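Local coordinates for cytosolic protein (Streptococcus thermophilus, PDB 2QZI) that is of unknown function but belongs to the DUF1827 family and binds sodium ions in the crystal, at residues A[25-30]-A[41-46]. Residues are numbered along the deposited sequence; the frame is centred on the assembly and turned at random. Where two conformers were deposited one is given.
Sequences DAFLVE and FTQAPK. With NA (sodium ion), chain F; NA (sodium ion), chain E.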
loop_
_atom_site.group_PDB
_atom_site.type_symbol
_atom_site.label_atom_id
_atom_site.label_comp_id
_atom_site.label_asym_id
_atom_site.label_seq_id
_atom_site.Cartn_x
_atom_site.Cartn_y
_atom_site.Cartn_z
ATOM N N ASP A 25 12.249 7.904 -2.460
ATOM C CA ASP A 25 12.579 7.952 -1.026
ATOM C C ASP A 25 12.206 6.676 -0.247
ATOM O O ASP A 25 12.623 6.488 0.913
ATOM C CB ASP A 25 12.046 9.242 -0.341
ATOM C CG ASP A 25 10.535 9.323 -0.320
ATOM O OD1 ASP A 25 9.833 8.563 -1.062
ATOM O OD2 ASP A 25 10.021 10.187 0.440
ATOM N N ALA A 26 11.479 5.764 -0.887
ATOM C CA ALA A 26 11.143 4.486 -0.240
ATOM C C ALA A 26 12.405 3.737 0.151
ATOM O O ALA A 26 13.314 3.645 -0.639
ATOM C CB ALA A 26 10.262 3.600 -1.164
ATOM N N PHE A 27 12.476 3.243 1.381
ATOM C CA PHE A 27 13.481 2.224 1.770
ATOM C C PHE A 27 12.878 0.808 1.985
ATOM O O PHE A 27 13.597 -0.241 2.112
ATOM C CB PHE A 27 14.230 2.719 3.016
ATOM C CG PHE A 27 13.351 2.941 4.239
ATOM C CD1 PHE A 27 13.218 4.224 4.799
ATOM C CD2 PHE A 27 12.775 1.848 4.908
ATOM C CE1 PHE A 27 12.481 4.422 5.978
ATOM C CE2 PHE A 27 12.052 2.015 6.060
ATOM C CZ PHE A 27 11.869 3.314 6.589
ATOM N N LEU A 28 11.555 0.739 1.965
ATOM C CA LEU A 28 10.897 -0.577 1.889
ATOM C C LEU A 28 9.823 -0.550 0.805
ATOM O O LEU A 28 9.033 0.410 0.720
ATOM C CB LEU A 28 10.290 -0.933 3.255
ATOM C CG LEU A 28 9.327 -2.100 3.398
ATOM C CD1 LEU A 28 10.015 -3.456 3.111
ATOM C CD2 LEU A 28 8.779 -2.051 4.833
ATOM N N VAL A 29 9.815 -1.579 -0.022
ATOM C CA VAL A 29 8.852 -1.737 -1.088
ATOM C C VAL A 29 8.399 -3.182 -1.143
ATOM O O VAL A 29 9.210 -4.116 -1.297
ATOM C CB VAL A 29 9.406 -1.383 -2.489
ATOM C CG1 VAL A 29 8.265 -1.499 -3.569
ATOM C CG2 VAL A 29 10.080 0.031 -2.557
ATOM N N GLU A 30 7.097 -3.375 -1.023
ATOM C CA GLU A 30 6.540 -4.715 -1.119
ATOM C C GLU A 30 5.316 -4.710 -2.003
ATOM O O GLU A 30 4.639 -3.684 -2.106
ATOM C CB GLU A 30 6.160 -5.180 0.260
ATOM C CG GLU A 30 7.285 -5.016 1.218
ATOM C CD GLU A 30 7.118 -5.846 2.447
ATOM O OE1 GLU A 30 5.980 -5.994 2.936
ATOM O OE2 GLU A 30 8.152 -6.307 2.959
ATOM N N PHE A 41 3.070 -1.553 -1.406
ATOM C CA PHE A 41 3.243 -0.975 -0.062
ATOM C C PHE A 41 4.682 -0.489 0.094
ATOM O O PHE A 41 5.605 -1.263 -0.125
ATOM C CB PHE A 41 3.015 -2.097 0.947
ATOM C CG PHE A 41 3.275 -1.716 2.385
ATOM C CD1 PHE A 41 2.602 -0.632 2.976
ATOM C CD2 PHE A 41 4.183 -2.439 3.159
ATOM C CE1 PHE A 41 2.841 -0.302 4.303
ATOM C CE2 PHE A 41 4.464 -2.081 4.505
ATOM C CZ PHE A 41 3.788 -1.004 5.064
ATOM N N THR A 42 4.852 0.734 0.595
ATOM C CA THR A 42 6.177 1.326 0.832
ATOM C C THR A 42 6.268 2.084 2.163
ATOM O O THR A 42 5.262 2.530 2.671
ATOM C CB THR A 42 6.560 2.387 -0.256
ATOM O OG1 THR A 42 5.797 3.585 -0.098
ATOM C CG2 THR A 42 6.391 1.882 -1.734
ATOM N N GLN A 43 7.494 2.180 2.714
ATOM C CA GLN A 43 7.852 3.022 3.839
ATOM C C GLN A 43 9.033 3.860 3.399
ATOM O O GLN A 43 9.906 3.342 2.753
ATOM C CB GLN A 43 8.212 2.292 5.134
ATOM C CG GLN A 43 8.249 3.384 6.337
ATOM C CD GLN A 43 8.633 2.780 7.644
ATOM O OE1 GLN A 43 8.898 1.578 7.695
ATOM N NE2 GLN A 43 8.680 3.594 8.722
ATOM N N ALA A 44 9.043 5.142 3.798
ATOM C CA ALA A 44 10.056 6.146 3.509
ATOM C C ALA A 44 10.107 7.051 4.761
ATOM O O ALA A 44 9.180 7.024 5.550
ATOM C CB ALA A 44 9.606 7.052 2.282
ATOM N N PRO A 45 11.181 7.849 4.942
ATOM C CA PRO A 45 11.057 8.833 6.006
ATOM C C PRO A 45 9.759 9.617 5.834
ATOM O O PRO A 45 9.466 10.065 4.730
ATOM C CB PRO A 45 12.314 9.774 5.811
ATOM C CG PRO A 45 13.384 8.784 5.212
ATOM C CD PRO A 45 12.490 7.913 4.254
ATOM N N LYS A 46 9.002 9.763 6.915
ATOM C CA LYS A 46 7.884 10.721 7.009
ATOM C C LYS A 46 6.594 10.106 6.450
ATOM O O LYS A 46 5.534 10.675 6.639
ATOM C CB LYS A 46 8.210 12.073 6.347
ATOM C CG LYS A 46 9.349 12.772 6.990
ATOM C CD LYS A 46 9.086 13.251 8.462
ATOM C CE LYS A 46 10.417 13.682 9.131
ATOM N NZ LYS A 46 10.301 14.228 10.559
HETATM NA NA NA F . 6.465 5.478 1.504
HETATM NA NA NA E . 15.082 4.812 -1.739
HETATM O O HOH W 1 11.019 11.147 2.550
HETATM O O HOH W 2 7.896 6.688 -0.679
HETATM O O HOH W 3 16.338 6.474 -0.428
#
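Glu30 and Phe41 pair through two short backbone bonds, Glu30 N to Phe41 O and Phe41 N to Glu30 O, both 2.7 Å, and from there strands 28-30 and 41-44 run antiparallel at 177°. Val29 and Thr42 form the next, non-hydrogen-bonded pair. The regular ladder then breaks: Gln43 O accepts hydrogen bonds from both Phe27 N (2.9 Å) and Leu28 N (3.2 Å), the two donors lying in its carbonyl plane, while Gln43 N returns a bond to Leu28 O.

Phe27, the first of the two bulge residues, lays its ring against the partner strand. With CG between the backbone N and the carbonyl carbon (chi1 61°), it sets one ring face over Gln43 O, which lies 3.7 Å from the plane beneath the ring centre. The extended Gln43 runs alongside, its CD 3.4 Å from Phe27 CZ and its amide turned 48° from the ring; Pro45 CD meets the ring edge. Beyond the bulge, the Asp25 carboxylate lies against Ala44 CB. One water joins Asp25 OD2, also hydrogen-bonded to His47 NE2, to Pro45 O; another links OD1 to a sodium ion held by Thr42 OG1 (2.6 Å) and His47 O. Ala26 O binds the second sodium with the carbonyls of Leu21 and Thr24, at the C-terminal end of helix 14-23. Phe27 and Leu28 set against Gln43 make a classic beta bulge at the open end of the hairpin 28-34/37-44, within a mostly sequential antiparallel sheet.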